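Probable zinc protease (Pseudomonas aeruginosa, PDB 4NNZ) forms one subunit of a heterodimeric zinc protease of the M16 family and probably takes part in metal-dependent peptide cleavage. Local coordinates at residues L177-W180 with Y181-W184; L336-L339 with K340-P344; D401-K404 with A405-Y409. All blocks are in the same frame, centred on the assembly; numbering follows the deposited sequence.

Interaction 1. Residues L177-W180 with Y181-W184; sequences LRHW and YESW
Trp180 and Trp184 sit one helical turn apart and meet as a T-shaped pair, the edge of Trp184 coming in toward the face of Trp180. The Trp180 six-membered ring and the Trp184 five-membered ring have their centroids 4.3 Å apart, with the planes inclined by 61°. The pyrrole side of Trp184 does the touching: its CD1 stands over the middle of the Trp180 indole, while Trp184 NE1 approaches the benzene part at 3.6 Å from Trp180 CZ3. What brings that edge back to the preceding turn is the first torsion of Trp184 (chi1 -61°), which sets CG opposite its own carbonyl carbon. The Trp184 edge also grazes the backbone, CD1 lying 3.5 Å from Trp180 O, the same oxygen that accepts the Trp184 N-H at 3.2 Å.

The pair rides on helix 174-184, which packs against helix 49-56, the bearer of the inverted zinc-binding sequence HxxEH that marks M16 peptidases. Trp180 rests on Leu49 and Leu53 there, and Trp184 makes a further edge-to-face contact with Tyr41.

Tyr181 takes a different course. Only its root touches the preceding turn, CB being 3.4 Å from Arg178 O, and Tyr181 N bonds to Leu177 O at 3.0 Å. The ring leads off the helix into the interior, where its hydroxyl is hydrogen-bonded to Arg110 O. On the exposed side, Glu182 reaches back across His179, OE1 ending 3.8 Å from His179 ND1, with carboxylate and imidazole planes 79° apart.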
# COMPACT_ATOMS: atom_id res chain seq x y z
N LEU A 177 -10.28 -13.08 -11.11
CA LEU A 177 -11.40 -12.32 -11.57
C LEU A 177 -12.74 -12.87 -11.18
O LEU A 177 -13.61 -12.15 -10.84
CB LEU A 177 -11.33 -12.16 -13.07
CG LEU A 177 -10.61 -10.98 -13.70
CD1 LEU A 177 -11.36 -10.57 -14.92
CD2 LEU A 177 -10.55 -9.81 -12.77
N ARG A 178 -12.91 -14.17 -11.26
CA ARG A 178 -14.16 -14.79 -10.90
C ARG A 178 -14.45 -14.59 -9.46
O ARG A 178 -15.56 -14.42 -9.06
CB ARG A 178 -14.09 -16.28 -11.14
CG ARG A 178 -14.12 -16.70 -12.58
CD ARG A 178 -14.25 -18.19 -12.71
NE ARG A 178 -14.37 -18.59 -14.09
CZ ARG A 178 -13.48 -19.36 -14.71
NH1 ARG A 178 -12.42 -19.79 -14.05
NH2 ARG A 178 -13.65 -19.71 -15.96
N HIS A 179 -13.42 -14.75 -8.67
CA HIS A 179 -13.53 -14.68 -7.26
C HIS A 179 -13.90 -13.31 -6.79
O HIS A 179 -14.64 -13.14 -5.87
CB HIS A 179 -12.24 -15.11 -6.64
CG HIS A 179 -12.28 -15.16 -5.16
ND1 HIS A 179 -12.89 -16.17 -4.47
CD2 HIS A 179 -11.80 -14.30 -4.23
CE1 HIS A 179 -12.78 -15.94 -3.18
NE2 HIS A 179 -12.12 -14.82 -3.01
N TRP A 180 -13.32 -12.34 -7.45
CA TRP A 180 -13.61 -10.97 -7.20
C TRP A 180 -15.03 -10.69 -7.56
O TRP A 180 -15.69 -9.94 -6.90
CB TRP A 180 -12.64 -10.11 -7.97
CG TRP A 180 -12.49 -8.72 -7.51
CD1 TRP A 180 -12.93 -7.65 -8.13
CD2 TRP A 180 -11.81 -8.26 -6.34
NE1 TRP A 180 -12.62 -6.54 -7.45
CE2 TRP A 180 -11.92 -6.89 -6.34
CE3 TRP A 180 -11.13 -8.87 -5.31
CZ2 TRP A 180 -11.39 -6.12 -5.36
CZ3 TRP A 180 -10.63 -8.12 -4.35
CH2 TRP A 180 -10.74 -6.75 -4.37
N TYR A 181 -15.49 -11.28 -8.64
CA TYR A 181 -16.86 -11.10 -9.03
C TYR A 181 -17.78 -11.68 -7.98
O TYR A 181 -18.72 -11.06 -7.59
CB TYR A 181 -17.13 -11.70 -10.40
CG TYR A 181 -18.58 -11.83 -10.72
CD1 TYR A 181 -19.32 -12.83 -10.16
CD2 TYR A 181 -19.20 -10.96 -11.56
CE1 TYR A 181 -20.65 -12.96 -10.41
CE2 TYR A 181 -20.54 -11.09 -11.82
CZ TYR A 181 -21.24 -12.10 -11.24
OH TYR A 181 -22.56 -12.25 -11.50
N GLU A 182 -17.46 -12.86 -7.52
CA GLU A 182 -18.26 -13.53 -6.53
C GLU A 182 -18.34 -12.77 -5.26
O GLU A 182 -19.36 -12.77 -4.63
CB GLU A 182 -17.63 -14.86 -6.19
CG GLU A 182 -18.09 -16.00 -7.04
CD GLU A 182 -17.16 -17.18 -6.97
OE1 GLU A 182 -16.05 -17.04 -6.44
OE2 GLU A 182 -17.54 -18.25 -7.43
N SER A 183 -17.22 -12.25 -4.83
CA SER A 183 -17.16 -11.56 -3.58
C SER A 183 -17.91 -10.28 -3.52
O SER A 183 -18.50 -9.99 -2.53
CB SER A 183 -15.72 -11.34 -3.20
OG SER A 183 -14.97 -12.44 -3.60
N TRP A 184 -17.83 -9.48 -4.55
CA TRP A 184 -18.25 -8.11 -4.46
C TRP A 184 -19.41 -7.68 -5.30
O TRP A 184 -20.02 -6.69 -5.01
CB TRP A 184 -17.09 -7.20 -4.78
CG TRP A 184 -15.96 -7.32 -3.89
CD1 TRP A 184 -14.78 -7.83 -4.20
CD2 TRP A 184 -15.87 -6.87 -2.56
NE1 TRP A 184 -13.95 -7.75 -3.14
CE2 TRP A 184 -14.61 -7.15 -2.12
CE3 TRP A 184 -16.75 -6.25 -1.69
CZ2 TRP A 184 -14.19 -6.86 -0.87
CZ3 TRP A 184 -16.33 -5.97 -0.46
CH2 TRP A 184 -15.08 -6.27 -0.05

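Interaction 2. Residues L336-L339 with K340-P344; sequences LDDL and KQNPP
Asp337 and Lys340 meet through oxygen and chain rather than charge to charge: Asp337 OD1 lies 3.6 Å from Lys340 CD, whereas the ammonium NZ of Lys340 is 4.5 Å from that OD1, too far for a salt bridge. Their opposite charges probably still attract weakly. The lysine chain runs back past the previous turn, its CG 3.7 Å from Leu336 O, and NZ also makes a weak hydrogen bond to Phe410 O.

The backbone beneath is held by successive bonds. Lys340 N reaches Leu336 O only weakly, but Gln341 N meets Asp337 O at 2.8 Å and almost straight (173° at the hydrogen), and Asn342 N closes the last turn on Asp338 O at 2.7 Å. The Asp338 side chain crosses that of Asn342 at about a right angle. A first torsion of 176° swings the Asp338 carboxylate away from its own backbone nitrogen and toward Arg286, its salt-bridge partner. Leu339, on another flank of the helix, packs on Ala406 of helix 399-409; Pro343 and Pro344 follow on Gln403 and Ile402 of the same helix.

Asn342 is the first residue to leave helical angles, and the two prolines after it have no N-H with which to continue the bonding ladder, an arrangement characteristic of a helix C-terminus closely followed by proline, a common helix stop, here leading into helix 346-364.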
# COMPACT_ATOMS: atom_id res chain seq x y z
N LEU A 336 -0.81 30.21 0.86
CA LEU A 336 -1.37 29.41 1.92
C LEU A 336 -1.22 30.06 3.27
O LEU A 336 -2.09 29.99 4.06
CB LEU A 336 -0.78 28.03 1.94
CG LEU A 336 -1.02 27.22 0.67
CD1 LEU A 336 -0.12 26.02 0.58
CD2 LEU A 336 -2.45 26.80 0.56
N ASP A 337 -0.10 30.71 3.53
CA ASP A 337 0.10 31.43 4.77
C ASP A 337 -0.87 32.58 4.94
O ASP A 337 -1.35 32.84 6.01
CB ASP A 337 1.53 31.91 4.90
CG ASP A 337 2.43 30.87 5.48
OD1 ASP A 337 1.95 30.07 6.29
OD2 ASP A 337 3.61 30.83 5.13
N ASP A 338 -1.18 33.24 3.85
CA ASP A 338 -2.03 34.38 3.92
C ASP A 338 -3.36 33.96 4.47
O ASP A 338 -3.95 34.68 5.22
CB ASP A 338 -2.19 34.96 2.54
CG ASP A 338 -3.15 36.12 2.50
OD1 ASP A 338 -4.29 35.99 2.94
OD2 ASP A 338 -2.78 37.18 1.98
N LEU A 339 -3.84 32.81 4.07
CA LEU A 339 -5.08 32.33 4.58
C LEU A 339 -5.01 32.08 6.05
O LEU A 339 -5.98 32.26 6.73
CB LEU A 339 -5.50 31.08 3.87
CG LEU A 339 -5.80 31.27 2.41
CD1 LEU A 339 -5.83 29.93 1.72
CD2 LEU A 339 -7.09 32.01 2.25
N LYS A 340 -3.90 31.55 6.52
CA LYS A 340 -3.74 31.30 7.93
C LYS A 340 -3.71 32.57 8.71
O LYS A 340 -4.28 32.63 9.76
CB LYS A 340 -2.46 30.54 8.18
CG LYS A 340 -2.47 29.14 7.67
CD LYS A 340 -1.07 28.63 7.52
CE LYS A 340 -1.03 27.14 7.57
NZ LYS A 340 0.04 26.68 8.46
N GLN A 341 -2.95 33.53 8.23
CA GLN A 341 -2.86 34.84 8.83
C GLN A 341 -4.09 35.70 8.74
O GLN A 341 -4.43 36.38 9.67
CB GLN A 341 -1.70 35.63 8.25
CG GLN A 341 -0.40 35.50 9.00
CD GLN A 341 0.78 35.86 8.13
OE1 GLN A 341 0.73 35.71 6.93
NE2 GLN A 341 1.84 36.36 8.74
N ASN A 342 -4.71 35.74 7.58
CA ASN A 342 -5.83 36.64 7.38
C ASN A 342 -7.08 35.98 6.88
O ASN A 342 -7.17 35.57 5.73
CB ASN A 342 -5.44 37.70 6.38
CG ASN A 342 -4.06 38.20 6.60
OD1 ASN A 342 -3.62 38.23 7.73
ND2 ASN A 342 -3.36 38.55 5.55
N PRO A 343 -8.09 35.95 7.72
CA PRO A 343 -9.36 35.39 7.30
C PRO A 343 -9.86 36.18 6.12
O PRO A 343 -9.77 37.38 6.15
CB PRO A 343 -10.24 35.67 8.49
CG PRO A 343 -9.32 35.50 9.63
CD PRO A 343 -8.00 36.03 9.17
N PRO A 344 -10.32 35.52 5.08
CA PRO A 344 -10.85 36.19 3.91
C PRO A 344 -12.18 36.85 4.18
O PRO A 344 -12.94 36.37 4.98
CB PRO A 344 -11.06 35.04 2.95
CG PRO A 344 -11.38 33.91 3.82
CD PRO A 344 -10.56 34.07 5.04

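Interaction 3. Residues D401-K404 with A405-Y409; sequences DIQK and AARTY
Gln403 lies alongside Arg407, one turn further on, and the overlap is aliphatic: Gln403 CG is 4.1 Å from Arg407 CD, and both chains point the same way. Their flat ends do not stack, since the amide and guanidinium planes are 76° apart. Arg407 folds its methylenes over the backbone as well, CG coming to 3.5 Å from Gln403 O, the oxygen that accepts Arg407 N-H at 3.1 Å. Beyond the overlap the Gln403 amide leaves the helix, its NE2 hydrogen-bonded to Lys340 O at the end of helix 325-341; Gln403 also touches a crystal neighbour, which may influence its pose.

Lys404 O is gripped twice. Thr408 OG1 donates to it at 2.8 Å and Thr408 N at 3.2 Å, the two donors approaching from opposite faces of the carbonyl plane. The hydroxyl can do this because chi1 of Thr408 (-54°) holds OG1 opposite its own carbonyl carbon, back toward the preceding turn. This is the familiar way a helical threonine returns its hydroxyl to the carbonyl four residues earlier.

Helix 399-409 leads into strand 415-422 of the five-stranded sheet, and its two alanines face neighbouring helices: Ala405 packs on Ala267 of helix 262-276, where Ile402 adds contacts with Ile271 and Leu274, while Ala406 touches Lys340 of helix 325-341. At the start of 401-404, Asp401 O accepts Ala405 N at 2.9 Å, and the Asp401 carboxylate forms a salt bridge with Arg263 and also takes the backbone N-H of Thr398. At the far end the Thr408 methyl CG2 lies 3.7 Å above the Tyr409 ring, over its centre.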
# COMPACT_ATOMS: atom_id res chain seq x y z
N ASP A 401 -14.01 29.67 9.86
CA ASP A 401 -13.88 28.26 9.57
C ASP A 401 -12.77 28.06 8.59
O ASP A 401 -12.01 27.11 8.66
CB ASP A 401 -15.14 27.77 8.91
CG ASP A 401 -16.21 27.51 9.88
OD1 ASP A 401 -15.89 27.20 11.02
OD2 ASP A 401 -17.37 27.60 9.51
N ILE A 402 -12.72 28.94 7.61
CA ILE A 402 -11.75 28.84 6.58
C ILE A 402 -10.39 29.01 7.16
O ILE A 402 -9.51 28.24 6.87
CB ILE A 402 -12.03 29.90 5.51
CG1 ILE A 402 -13.21 29.47 4.69
CG2 ILE A 402 -10.86 30.14 4.59
CD1 ILE A 402 -13.52 30.40 3.57
N GLN A 403 -10.19 30.04 7.97
CA GLN A 403 -8.87 30.29 8.50
C GLN A 403 -8.47 29.12 9.36
O GLN A 403 -7.36 28.68 9.31
CB GLN A 403 -8.83 31.63 9.26
CG GLN A 403 -7.95 31.68 10.50
CD GLN A 403 -7.86 33.03 11.13
OE1 GLN A 403 -8.69 33.41 11.94
NE2 GLN A 403 -6.83 33.75 10.78
N LYS A 404 -9.39 28.62 10.14
CA LYS A 404 -9.10 27.49 10.98
C LYS A 404 -8.70 26.25 10.23
O LYS A 404 -7.80 25.59 10.62
CB LYS A 404 -10.31 27.20 11.83
CG LYS A 404 -10.04 26.40 13.07
CD LYS A 404 -11.32 25.81 13.61
CE LYS A 404 -11.38 24.32 13.35
NZ LYS A 404 -11.45 24.00 11.90
N ALA A 405 -9.39 25.93 9.15
CA ALA A 405 -9.02 24.77 8.37
C ALA A 405 -7.65 24.91 7.76
O ALA A 405 -6.91 23.96 7.71
CB ALA A 405 -10.05 24.49 7.30
N ALA A 406 -7.32 26.10 7.28
CA ALA A 406 -6.03 26.36 6.69
C ALA A 406 -4.90 26.21 7.65
O ALA A 406 -3.85 25.76 7.29
CB ALA A 406 -5.99 27.73 6.07
N ARG A 407 -5.10 26.65 8.87
CA ARG A 407 -4.09 26.50 9.87
C ARG A 407 -3.85 25.07 10.21
O ARG A 407 -2.76 24.69 10.53
CB ARG A 407 -4.49 27.21 11.14
CG ARG A 407 -4.36 28.70 11.09
CD ARG A 407 -5.17 29.28 12.22
NE ARG A 407 -4.50 29.04 13.47
CZ ARG A 407 -3.34 29.59 13.77
NH1 ARG A 407 -2.76 30.41 12.91
NH2 ARG A 407 -2.75 29.32 14.94
N THR A 408 -4.93 24.33 10.28
CA THR A 408 -4.87 22.95 10.60
C THR A 408 -4.21 22.10 9.56
O THR A 408 -3.40 21.28 9.87
CB THR A 408 -6.29 22.45 10.89
OG1 THR A 408 -6.86 23.28 11.88
CG2 THR A 408 -6.29 21.07 11.41
N TYR A 409 -4.58 22.29 8.31
CA TYR A 409 -4.19 21.35 7.29
C TYR A 409 -3.02 21.67 6.40
O TYR A 409 -2.39 20.77 5.91
CB TYR A 409 -5.39 20.92 6.50
CG TYR A 409 -6.38 20.21 7.35
CD1 TYR A 409 -6.13 18.94 7.80
CD2 TYR A 409 -7.54 20.81 7.73
CE1 TYR A 409 -7.03 18.29 8.59
CE2 TYR A 409 -8.44 20.16 8.52
CZ TYR A 409 -8.17 18.91 8.95
OH TYR A 409 -9.06 18.27 9.74

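Along the chain the three contacts come in series, each within a helix or at its end: 174-184, then 325-341, then 399-409. Interaction 1 lies in the part built round the six-stranded sheet, just ahead of strand 190-196. Interactions 2 and 3 belong with the five-stranded sheet on the opposite side of the chain's centre, so the centres of interactions 1 and 2 are about 49 Å apart and those of 1 and 3 about 42 Å. Interactions 2 and 3, by contrast, have centres about 9 Å apart and touch directly, making one helix-helix interface. The contacts therefore sample both halves of the two-domain arrangement known for M16 peptidases.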